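Local coordinates for protein acyl-coenzyme A oxidase 3 (Yarrowia lipolytica, PDB 5YS9) that oxidises acyl-CoA substrates to (2E)-enoyl-CoA with FAD as cofactor and oxygen as electron acceptor, releasing hydrogen peroxide in peroxisomal fatty acid beta-oxidation, at residues A132-Q141 / R273-A281; A360-Q371 / R559-R569. One frame throughout, in Å; residues are numbered along the deposited sequence.

Contact 1. Residues A132-Q141 / R273-A281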
loop_
_atom_site.group_PDB
_atom_site.type_symbol
_atom_site.label_atom_id
_atom_site.label_comp_id
_atom_site.label_asym_id
_atom_site.label_seq_id
_atom_site.Cartn_x
_atom_site.Cartn_y
_atom_site.Cartn_z
ATOM N N ALA A 132 -22.704 7.389 -21.922
ATOM C CA ALA A 132 -24.036 7.775 -21.440
ATOM C C ALA A 132 -24.945 8.233 -22.565
ATOM O O ALA A 132 -26.058 7.790 -22.627
ATOM C CB ALA A 132 -23.926 8.868 -20.411
ATOM N N ILE A 133 -24.484 9.130 -23.430
ATOM C CA ILE A 133 -25.330 9.621 -24.539
ATOM C C ILE A 133 -25.651 8.525 -25.584
ATOM O O ILE A 133 -26.734 8.517 -26.152
ATOM C CB ILE A 133 -24.785 10.918 -25.223
ATOM C CG1 ILE A 133 -23.351 10.757 -25.728
ATOM C CG2 ILE A 133 -24.845 12.115 -24.271
ATOM C CD1 ILE A 133 -22.971 11.747 -26.829
ATOM N N ARG A 134 -24.707 7.609 -25.812
ATOM C CA ARG A 134 -24.886 6.452 -26.692
ATOM C C ARG A 134 -25.732 5.366 -26.011
ATOM O O ARG A 134 -26.659 4.866 -26.598
ATOM C CB ARG A 134 -23.535 5.906 -27.123
ATOM C CG ARG A 134 -23.541 4.934 -28.313
ATOM C CD ARG A 134 -22.173 4.906 -29.016
ATOM N NE ARG A 134 -21.041 4.831 -28.055
ATOM C CZ ARG A 134 -19.823 5.391 -28.193
ATOM N NH1 ARG A 134 -19.494 6.117 -29.269
ATOM N NH2 ARG A 134 -18.914 5.221 -27.230
ATOM N N GLY A 135 -25.415 5.032 -24.772
ATOM C CA GLY A 135 -26.164 4.055 -24.019
ATOM C C GLY A 135 -27.571 4.472 -23.606
ATOM O O GLY A 135 -28.461 3.622 -23.535
ATOM N N SER A 136 -27.790 5.755 -23.314
ATOM C CA SER A 136 -29.079 6.207 -22.733
ATOM C C SER A 136 -29.889 7.240 -23.532
ATOM O O SER A 136 -30.995 7.607 -23.144
ATOM C CB SER A 136 -28.882 6.680 -21.287
ATOM O OG SER A 136 -28.447 5.608 -20.470
ATOM N N GLY A 137 -29.368 7.691 -24.652
ATOM C CA GLY A 137 -30.089 8.602 -25.504
ATOM C C GLY A 137 -30.745 7.838 -26.646
ATOM O O GLY A 137 -30.316 6.734 -27.012
ATOM N N THR A 138 -31.790 8.442 -27.204
ATOM C CA THR A 138 -32.352 7.973 -28.454
ATOM C C THR A 138 -31.334 8.245 -29.546
ATOM O O THR A 138 -30.392 9.011 -29.330
ATOM C CB THR A 138 -33.686 8.662 -28.783
ATOM O OG1 THR A 138 -33.460 10.020 -29.156
ATOM C CG2 THR A 138 -34.625 8.604 -27.561
ATOM N N LYS A 139 -31.527 7.619 -30.705
ATOM C CA LYS A 139 -30.664 7.848 -31.855
ATOM C C LYS A 139 -30.611 9.339 -32.237
ATOM O O LYS A 139 -29.558 9.848 -32.649
ATOM C CB LYS A 139 -31.149 7.021 -33.034
ATOM C CG LYS A 139 -30.263 7.030 -34.274
ATOM C CD LYS A 139 -31.085 7.210 -35.556
ATOM C CE LYS A 139 -30.203 7.237 -36.797
ATOM N NZ LYS A 139 -31.006 7.444 -38.045
ATOM N N GLU A 140 -31.719 10.052 -32.081
ATOM C CA GLU A 140 -31.780 11.439 -32.530
ATOM C C GLU A 140 -30.997 12.341 -31.563
ATOM O O GLU A 140 -30.360 13.299 -32.003
ATOM C CB GLU A 140 -33.217 11.958 -32.657
ATOM C CG GLU A 140 -34.111 11.108 -33.532
ATOM C CD GLU A 140 -34.624 9.870 -32.804
ATOM O OE1 GLU A 140 -34.993 9.982 -31.580
ATOM O OE2 GLU A 140 -34.620 8.793 -33.463
ATOM N N GLN A 141 -31.061 12.015 -30.263
ATOM C CA GLN A 141 -30.302 12.712 -29.219
ATOM C C GLN A 141 -28.800 12.509 -29.387
ATOM O O GLN A 141 -28.063 13.485 -29.423
ATOM C CB GLN A 141 -30.757 12.270 -27.820
ATOM C CG GLN A 141 -32.144 12.802 -27.502
ATOM C CD GLN A 141 -32.658 12.331 -26.179
ATOM O OE1 GLN A 141 -32.463 11.156 -25.791
ATOM N NE2 GLN A 141 -33.325 13.251 -25.455
ATOM N N ARG A 273 -36.373 19.894 -21.733
ATOM C CA ARG A 273 -36.761 18.467 -21.569
ATOM C C ARG A 273 -35.938 17.474 -22.433
ATOM O O ARG A 273 -35.569 16.355 -22.000
ATOM C CB ARG A 273 -38.242 18.283 -21.930
ATOM C CG ARG A 273 -38.864 16.939 -21.555
ATOM C CD ARG A 273 -40.345 16.852 -21.986
ATOM N NE ARG A 273 -40.414 16.235 -23.320
ATOM C CZ ARG A 273 -40.614 16.864 -24.471
ATOM N NH1 ARG A 273 -40.580 16.170 -25.595
ATOM N NH2 ARG A 273 -40.857 18.162 -24.516
ATOM N N GLN A 274 -35.636 17.895 -23.651
ATOM C CA GLN A 274 -34.968 17.031 -24.613
ATOM C C GLN A 274 -33.518 16.671 -24.197
ATOM O O GLN A 274 -32.865 15.823 -24.845
ATOM C CB GLN A 274 -34.979 17.695 -26.000
ATOM C CG GLN A 274 -36.345 17.820 -26.661
ATOM C CD GLN A 274 -37.180 19.033 -26.255
ATOM O OE1 GLN A 274 -36.830 19.821 -25.359
ATOM N NE2 GLN A 274 -38.320 19.179 -26.915
ATOM N N ASN A 275 -33.017 17.323 -23.139
ATOM C CA ASN A 275 -31.652 17.102 -22.708
ATOM C C ASN A 275 -31.563 15.892 -21.845
ATOM O O ASN A 275 -30.481 15.357 -21.692
ATOM C CB ASN A 275 -31.084 18.307 -21.963
ATOM C CG ASN A 275 -30.492 19.356 -22.882
ATOM O OD1 ASN A 275 -29.634 20.122 -22.470
ATOM N ND2 ASN A 275 -30.934 19.399 -24.117
ATOM N N MET A 276 -32.683 15.488 -21.256
ATOM C CA MET A 276 -32.781 14.205 -20.578
ATOM C C MET A 276 -32.607 13.130 -21.596
ATOM O O MET A 276 -33.263 13.161 -22.629
ATOM C CB MET A 276 -34.142 14.018 -19.950
ATOM C CG MET A 276 -34.337 12.639 -19.318
ATOM S SD MET A 276 -35.974 12.499 -18.556
ATOM C CE MET A 276 -36.001 10.729 -18.217
ATOM N N LEU A 277 -31.764 12.156 -21.293
ATOM C CA LEU A 277 -31.536 11.042 -22.226
ATOM C C LEU A 277 -32.666 10.011 -22.087
ATOM O O LEU A 277 -32.967 9.583 -20.994
ATOM C CB LEU A 277 -30.156 10.432 -21.989
ATOM C CG LEU A 277 -28.971 11.373 -22.262
ATOM C CD1 LEU A 277 -27.708 10.683 -21.802
ATOM C CD2 LEU A 277 -28.855 11.786 -23.719
ATOM N N MET A 278 -33.310 9.634 -23.188
ATOM C CA MET A 278 -34.621 8.951 -23.081
ATOM C C MET A 278 -34.797 7.603 -23.768
ATOM O O MET A 278 -35.924 7.183 -23.978
ATOM C CB MET A 278 -35.767 9.895 -23.499
ATOM C CG MET A 278 -36.105 10.996 -22.491
ATOM S SD MET A 278 -37.535 11.936 -23.087
ATOM C CE MET A 278 -37.398 13.548 -22.308
ATOM N N LYS A 279 -33.709 6.899 -24.054
ATOM C CA LYS A 279 -33.789 5.519 -24.577
ATOM C C LYS A 279 -34.643 4.591 -23.690
ATOM O O LYS A 279 -35.465 3.840 -24.197
ATOM C CB LYS A 279 -32.375 4.927 -24.766
ATOM C CG LYS A 279 -32.326 3.496 -25.305
ATOM C CD LYS A 279 -31.022 3.165 -26.023
ATOM C CE LYS A 279 -30.847 1.656 -26.154
ATOM N NZ LYS A 279 -30.238 1.232 -27.452
ATOM N N TYR A 280 -34.433 4.664 -22.376
ATOM C CA TYR A 280 -35.094 3.794 -21.415
ATOM C C TYR A 280 -36.259 4.458 -20.717
ATOM O O TYR A 280 -37.345 3.891 -20.681
ATOM C CB TYR A 280 -34.097 3.252 -20.404
ATOM C CG TYR A 280 -33.067 2.390 -21.064
ATOM C CD1 TYR A 280 -33.447 1.240 -21.755
ATOM C CD2 TYR A 280 -31.697 2.727 -21.043
ATOM C CE1 TYR A 280 -32.517 0.442 -22.391
ATOM C CE2 TYR A 280 -30.744 1.915 -21.665
ATOM C CZ TYR A 280 -31.170 0.774 -22.335
ATOM O OH TYR A 280 -30.295 -0.047 -22.979
ATOM N N ALA A 281 -36.048 5.640 -20.158
ATOM C CA ALA A 281 -37.111 6.378 -19.505
ATOM C C ALA A 281 -37.453 7.593 -20.345
ATOM O O ALA A 281 -36.542 8.326 -20.750
ATOM C CB ALA A 281 -36.667 6.795 -18.116
#
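The Y280 ring has the hydroxyl of S136 at its edge, near the ring plane, and G135 O approaches it obliquely, 3.4 Å from Y280 CE2; one face is covered by the aliphatic CG of its neighbour K279. The second flat group is the amide of Q141. Q141 NE2 donates to M276 O at 2.8 Å, tilted 26° from the amide plane, and more weakly to Q274 O. Q141 OE1 accepts from M278 N at 3.1 Å, in the carbonyl plane on a lone pair, and also from T138 N of its own segment. A long amide suits this place because it can donate to the carbonyls of Q274 and M276 while accepting from M278 N. The T138 N bond and a weak return bond from Q141 N to T138 OG1 make a capping box at the start of helix 139-147, so one glutamine ties that helix start to the loop following strand 262-272, joining the N-terminal helical domain to the beta domain of the acyl-CoA oxidase fold. K279 N donates to S136 O (2.9 Å), from above the carbonyl plane. L277 spreads its two methyls over the end of helix 116-136: L277 CD1 lies 4.0 Å from I133 CG2, while L277 CD2 packs on G137 CA at 3.9 Å.

Contact 2. Residues A360-Q371 / R559-R569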
loop_
_atom_site.group_PDB
_atom_site.type_symbol
_atom_site.label_atom_id
_atom_site.label_comp_id
_atom_site.label_asym_id
_atom_site.label_seq_id
_atom_site.Cartn_x
_atom_site.Cartn_y
_atom_site.Cartn_z
ATOM N N ALA A 360 2.866 -15.853 -10.915
ATOM C CA ALA A 360 1.810 -16.777 -11.250
ATOM C C ALA A 360 0.453 -16.093 -11.185
ATOM O O ALA A 360 -0.375 -16.279 -12.046
ATOM C CB ALA A 360 1.863 -17.973 -10.330
ATOM N N PHE A 361 0.260 -15.268 -10.172
ATOM C CA PHE A 361 -0.979 -14.551 -9.981
ATOM C C PHE A 361 -1.262 -13.616 -11.139
ATOM O O PHE A 361 -2.388 -13.485 -11.556
ATOM C CB PHE A 361 -0.899 -13.748 -8.691
ATOM C CG PHE A 361 -2.190 -13.639 -7.957
ATOM C CD1 PHE A 361 -3.351 -13.336 -8.616
ATOM C CD2 PHE A 361 -2.232 -13.822 -6.600
ATOM C CE1 PHE A 361 -4.530 -13.228 -7.939
ATOM C CE2 PHE A 361 -3.404 -13.709 -5.912
ATOM C CZ PHE A 361 -4.555 -13.421 -6.582
ATOM N N THR A 362 -0.245 -12.935 -11.634
ATOM C CA THR A 362 -0.453 -12.021 -12.744
ATOM C C THR A 362 -0.888 -12.713 -14.027
ATOM O O THR A 362 -1.763 -12.232 -14.696
ATOM C CB THR A 362 0.647 -10.934 -12.903
ATOM O OG1 THR A 362 1.052 -10.822 -14.265
ATOM C CG2 THR A 362 1.823 -11.201 -12.026
ATOM N N TYR A 363 -0.317 -13.868 -14.326
ATOM C CA TYR A 363 -0.740 -14.649 -15.479
ATOM C C TYR A 363 -2.187 -15.057 -15.306
ATOM O O TYR A 363 -2.961 -15.031 -16.244
ATOM C CB TYR A 363 0.089 -15.921 -15.597
ATOM C CG TYR A 363 1.315 -15.838 -16.466
ATOM C CD1 TYR A 363 2.336 -14.950 -16.177
ATOM C CD2 TYR A 363 1.468 -16.668 -17.561
ATOM C CE1 TYR A 363 3.460 -14.881 -16.963
ATOM C CE2 TYR A 363 2.592 -16.604 -18.345
ATOM C CZ TYR A 363 3.582 -15.709 -18.041
ATOM O OH TYR A 363 4.698 -15.647 -18.823
ATOM N N ALA A 364 -2.528 -15.446 -14.086
ATOM C CA ALA A 364 -3.860 -15.884 -13.718
ATOM C C ALA A 364 -4.900 -14.791 -13.881
ATOM O O ALA A 364 -6.019 -15.047 -14.292
ATOM C CB ALA A 364 -3.865 -16.405 -12.297
ATOM N N MET A 365 -4.533 -13.574 -13.530
ATOM C CA MET A 365 -5.408 -12.450 -13.748
ATOM C C MET A 365 -5.778 -12.380 -15.224
ATOM O O MET A 365 -6.950 -12.331 -15.559
ATOM C CB MET A 365 -4.777 -11.150 -13.312
ATOM C CG MET A 365 -4.844 -10.866 -11.816
ATOM S SD MET A 365 -3.592 -9.635 -11.409
ATOM C CE MET A 365 -4.207 -9.285 -9.819
ATOM N N LYS A 366 -4.800 -12.408 -16.113
ATOM C CA LYS A 366 -5.144 -12.371 -17.541
ATOM C C LYS A 366 -6.098 -13.541 -17.983
ATOM O O LYS A 366 -7.065 -13.313 -18.696
ATOM C CB LYS A 366 -3.861 -12.298 -18.403
ATOM C CG LYS A 366 -4.041 -11.905 -19.862
ATOM C CD LYS A 366 -4.825 -10.584 -20.050
ATOM C CE LYS A 366 -4.744 -10.052 -21.493
ATOM N NZ LYS A 366 -5.089 -11.149 -22.459
ATOM N N MET A 367 -5.855 -14.763 -17.529
ATOM C CA MET A 367 -6.718 -15.888 -17.895
ATOM C C MET A 367 -8.158 -15.696 -17.405
ATOM O O MET A 367 -9.095 -16.071 -18.103
ATOM C CB MET A 367 -6.141 -17.218 -17.374
ATOM C CG MET A 367 -4.790 -17.614 -17.973
ATOM S SD MET A 367 -4.855 -17.438 -19.759
ATOM C CE MET A 367 -3.988 -15.904 -20.117
ATOM N N ALA A 368 -8.339 -15.081 -16.247
ATOM C CA ALA A 368 -9.693 -14.793 -15.769
ATOM C C ALA A 368 -10.410 -13.676 -16.574
ATOM O O ALA A 368 -11.601 -13.720 -16.813
ATOM C CB ALA A 368 -9.670 -14.475 -14.302
ATOM N N ALA A 369 -9.684 -12.681 -17.011
ATOM C CA ALA A 369 -10.207 -11.729 -17.974
ATOM C C ALA A 369 -10.616 -12.360 -19.302
ATOM O O ALA A 369 -11.605 -11.952 -19.887
ATOM C CB ALA A 369 -9.180 -10.625 -18.237
ATOM N N ASP A 370 -9.801 -13.274 -19.800
ATOM C CA ASP A 370 -10.016 -13.933 -21.090
ATOM C C ASP A 370 -11.167 -14.901 -20.963
ATOM O O ASP A 370 -12.063 -14.862 -21.780
ATOM C CB ASP A 370 -8.750 -14.665 -21.574
ATOM C CG ASP A 370 -7.635 -13.705 -22.092
ATOM O OD1 ASP A 370 -7.798 -12.460 -22.101
ATOM O OD2 ASP A 370 -6.564 -14.198 -22.507
ATOM N N GLN A 371 -11.162 -15.750 -19.926
ATOM C CA GLN A 371 -12.244 -16.692 -19.681
ATOM C C GLN A 371 -13.588 -15.990 -19.537
ATOM O O GLN A 371 -14.631 -16.498 -20.001
ATOM C CB GLN A 371 -11.942 -17.527 -18.455
ATOM C CG GLN A 371 -12.981 -18.612 -18.072
ATOM C CD GLN A 371 -12.871 -19.925 -18.863
ATOM O OE1 GLN A 371 -12.877 -21.000 -18.257
ATOM N NE2 GLN A 371 -12.768 -19.852 -20.203
ATOM N N ARG A 559 -11.432 -16.836 -5.570
ATOM C CA ARG A 559 -10.173 -17.528 -5.626
ATOM C C ARG A 559 -10.223 -18.812 -6.461
ATOM O O ARG A 559 -9.301 -19.130 -7.261
ATOM C CB ARG A 559 -9.699 -17.853 -4.204
ATOM C CG ARG A 559 -8.220 -18.113 -4.123
ATOM C CD ARG A 559 -7.473 -17.171 -5.074
ATOM N NE ARG A 559 -6.123 -16.972 -4.644
ATOM C CZ ARG A 559 -5.704 -16.014 -3.845
ATOM N NH1 ARG A 559 -6.515 -15.138 -3.349
ATOM N NH2 ARG A 559 -4.438 -15.965 -3.521
ATOM N N LYS A 560 -11.309 -19.533 -6.245
ATOM C CA LYS A 560 -11.618 -20.736 -6.955
ATOM C C LYS A 560 -11.818 -20.425 -8.423
ATOM O O LYS A 560 -11.333 -21.145 -9.266
ATOM C CB LYS A 560 -12.849 -21.390 -6.329
ATOM C CG LYS A 560 -13.481 -22.487 -7.153
ATOM C CD LYS A 560 -14.794 -22.036 -7.753
ATOM C CE LYS A 560 -14.748 -22.083 -9.261
ATOM N NZ LYS A 560 -15.610 -21.035 -9.858
ATOM N N HIS A 561 -12.496 -19.330 -8.734
ATOM C CA HIS A 561 -12.616 -18.931 -10.150
ATOM C C HIS A 561 -11.266 -18.630 -10.878
ATOM O O HIS A 561 -11.081 -19.028 -12.030
ATOM C CB HIS A 561 -13.665 -17.802 -10.353
ATOM C CG HIS A 561 -14.209 -17.767 -11.746
ATOM N ND1 HIS A 561 -14.906 -18.826 -12.297
ATOM C CD2 HIS A 561 -14.093 -16.841 -12.728
ATOM C CE1 HIS A 561 -15.215 -18.540 -13.551
ATOM N NE2 HIS A 561 -14.736 -17.341 -13.836
ATOM N N LEU A 562 -10.337 -17.940 -10.212
ATOM C CA LEU A 562 -8.951 -17.724 -10.729
ATOM C C LEU A 562 -8.219 -19.028 -11.027
ATOM O O LEU A 562 -7.583 -19.152 -12.041
ATOM C CB LEU A 562 -8.100 -16.905 -9.717
ATOM C CG LEU A 562 -8.445 -15.409 -9.607
ATOM C CD1 LEU A 562 -8.096 -14.824 -8.254
ATOM C CD2 LEU A 562 -7.750 -14.652 -10.722
ATOM N N VAL A 563 -8.315 -19.981 -10.104
ATOM C CA VAL A 563 -7.738 -21.321 -10.248
ATOM C C VAL A 563 -8.346 -22.028 -11.475
ATOM O O VAL A 563 -7.656 -22.541 -12.344
ATOM C CB VAL A 563 -8.033 -22.141 -8.960
ATOM C CG1 VAL A 563 -7.712 -23.628 -9.136
ATOM C CG2 VAL A 563 -7.297 -21.549 -7.756
ATOM N N THR A 564 -9.663 -22.046 -11.533
ATOM C CA THR A 564 -10.372 -22.701 -12.615
ATOM C C THR A 564 -10.026 -22.095 -13.958
ATOM O O THR A 564 -9.644 -22.813 -14.886
ATOM C CB THR A 564 -11.869 -22.702 -12.298
ATOM O OG1 THR A 564 -12.054 -23.740 -11.348
ATOM C CG2 THR A 564 -12.715 -22.988 -13.477
ATOM N N ALA A 565 -10.093 -20.775 -14.049
ATOM C CA ALA A 565 -9.804 -20.106 -15.318
ATOM C C ALA A 565 -8.375 -20.318 -15.796
ATOM O O ALA A 565 -8.155 -20.495 -17.002
ATOM C CB ALA A 565 -10.129 -18.634 -15.237
ATOM N N PHE A 566 -7.407 -20.342 -14.874
ATOM C CA PHE A 566 -6.031 -20.643 -15.275
ATOM C C PHE A 566 -5.929 -22.023 -15.971
ATOM O O PHE A 566 -5.483 -22.124 -17.111
ATOM C CB PHE A 566 -5.087 -20.558 -14.055
ATOM C CG PHE A 566 -3.651 -20.158 -14.374
ATOM C CD1 PHE A 566 -3.108 -20.218 -15.665
ATOM C CD2 PHE A 566 -2.814 -19.767 -13.337
ATOM C CE1 PHE A 566 -1.771 -19.877 -15.901
ATOM C CE2 PHE A 566 -1.475 -19.426 -13.571
ATOM C CZ PHE A 566 -0.957 -19.492 -14.845
ATOM N N TYR A 567 -6.393 -23.070 -15.294
ATOM C CA TYR A 567 -6.345 -24.451 -15.844
ATOM C C TYR A 567 -7.147 -24.640 -17.143
ATOM O O TYR A 567 -6.628 -25.195 -18.124
ATOM C CB TYR A 567 -6.775 -25.447 -14.768
ATOM C CG TYR A 567 -5.754 -25.617 -13.648
ATOM C CD1 TYR A 567 -4.422 -25.920 -13.928
ATOM C CD2 TYR A 567 -6.118 -25.495 -12.291
ATOM C CE1 TYR A 567 -3.487 -26.100 -12.907
ATOM C CE2 TYR A 567 -5.182 -25.680 -11.258
ATOM C CZ TYR A 567 -3.872 -25.974 -11.581
ATOM O OH TYR A 567 -2.941 -26.187 -10.597
ATOM N N GLU A 568 -8.373 -24.102 -17.160
ATOM C CA GLU A 568 -9.261 -24.178 -18.339
ATOM C C GLU A 568 -8.639 -23.563 -19.566
ATOM O O GLU A 568 -8.798 -24.082 -20.666
ATOM C CB GLU A 568 -10.653 -23.530 -18.086
ATOM C CG GLU A 568 -11.829 -24.515 -17.952
ATOM C CD GLU A 568 -12.746 -24.283 -16.730
ATOM O OE1 GLU A 568 -12.731 -25.162 -15.824
ATOM O OE2 GLU A 568 -13.485 -23.254 -16.669
ATOM N N ARG A 569 -7.946 -22.445 -19.394
ATOM C CA ARG A 569 -7.357 -21.715 -20.532
ATOM C C ARG A 569 -6.097 -22.422 -21.025
ATOM O O ARG A 569 -5.803 -22.381 -22.211
ATOM C CB ARG A 569 -7.033 -20.236 -20.180
ATOM C CG ARG A 569 -8.224 -19.304 -19.890
ATOM C CD ARG A 569 -9.166 -19.010 -21.066
ATOM N NE ARG A 569 -8.472 -18.788 -22.336
ATOM C CZ ARG A 569 -8.759 -19.375 -23.504
ATOM N NH1 ARG A 569 -9.774 -20.227 -23.646
ATOM N NH2 ARG A 569 -8.019 -19.081 -24.564
HETATM O O HOH W 1 -5.920 -17.096 -23.388
#
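F566 holds its CG anti to the backbone N (chi1 -151°), which swings the ring across to helix 349-385, while M367, bent at chi2 and chi3, folds its thioether over R569. The ring enters as a knob among A360, Y363, A364 and M367. One face lies over A364 CA, offset toward the rim. F566 CD2 touches A364 CB at 3.7 Å. F566 CZ meets Y363 CB at 3.8 Å, and F566 CD1 meets M367 CG obliquely. Replacing F566 by an alanine would probably open a gap among these four residues and leave the M367 side chain freer to turn. This single knob in a hole joins two long helices of the all-helical C-terminal part of the acyl-CoA oxidase fold, whose short segments cross at 81° with axes 8.1 Å apart. Alanines at the crossing let the backbones approach: A565 CB sits 3.9 Å from A368 CA. Beside them L562 spreads its branches, L562 CD2 against A368 CB (4.1 Å) and L562 CD1 obliquely against F361 CE1. CE2 and CZ of F361 come over one face of the R559 guanidinium, the planes 60° apart, with F361 CE2 3.4 Å from R559 NH2; NE of R559 is held by S593. At the other end, M367 SD lies 3.6 Å from R569 CB, the two side chains crossing at about a right angle, so a flexible thioether covers the aliphatic root of a charged chain. Beyond this, R569 NH2 reaches D370 OD2 through one water, which lies in plane at the guanidinium edge. The carboxylate of D370 is also salt-bridged to K366, whose NZ donates to L45 O on helix 38-46, which also touches Y363 and M367.

Contact 1 closes before contact 2 opens along the chain, so the two lie in series. Their centres are about 38 Å apart and their nearest atoms about 20 Å, and they do not touch or share a helix or strand. Contact 1 joins helices 116-136 and 139-147 to the loop leaving strand 262-272, at the boundary of helical and beta parts and near a bound FAD, the side chain of A132 being about 10 Å from it. Contact 2 crosses helices 349-385 and 547-573, bringing the C-alpha1 range against the following acyl-CoA oxidase range. Together they fasten successive parts of the subunit: N-terminal helices to sheet, then helix to helix.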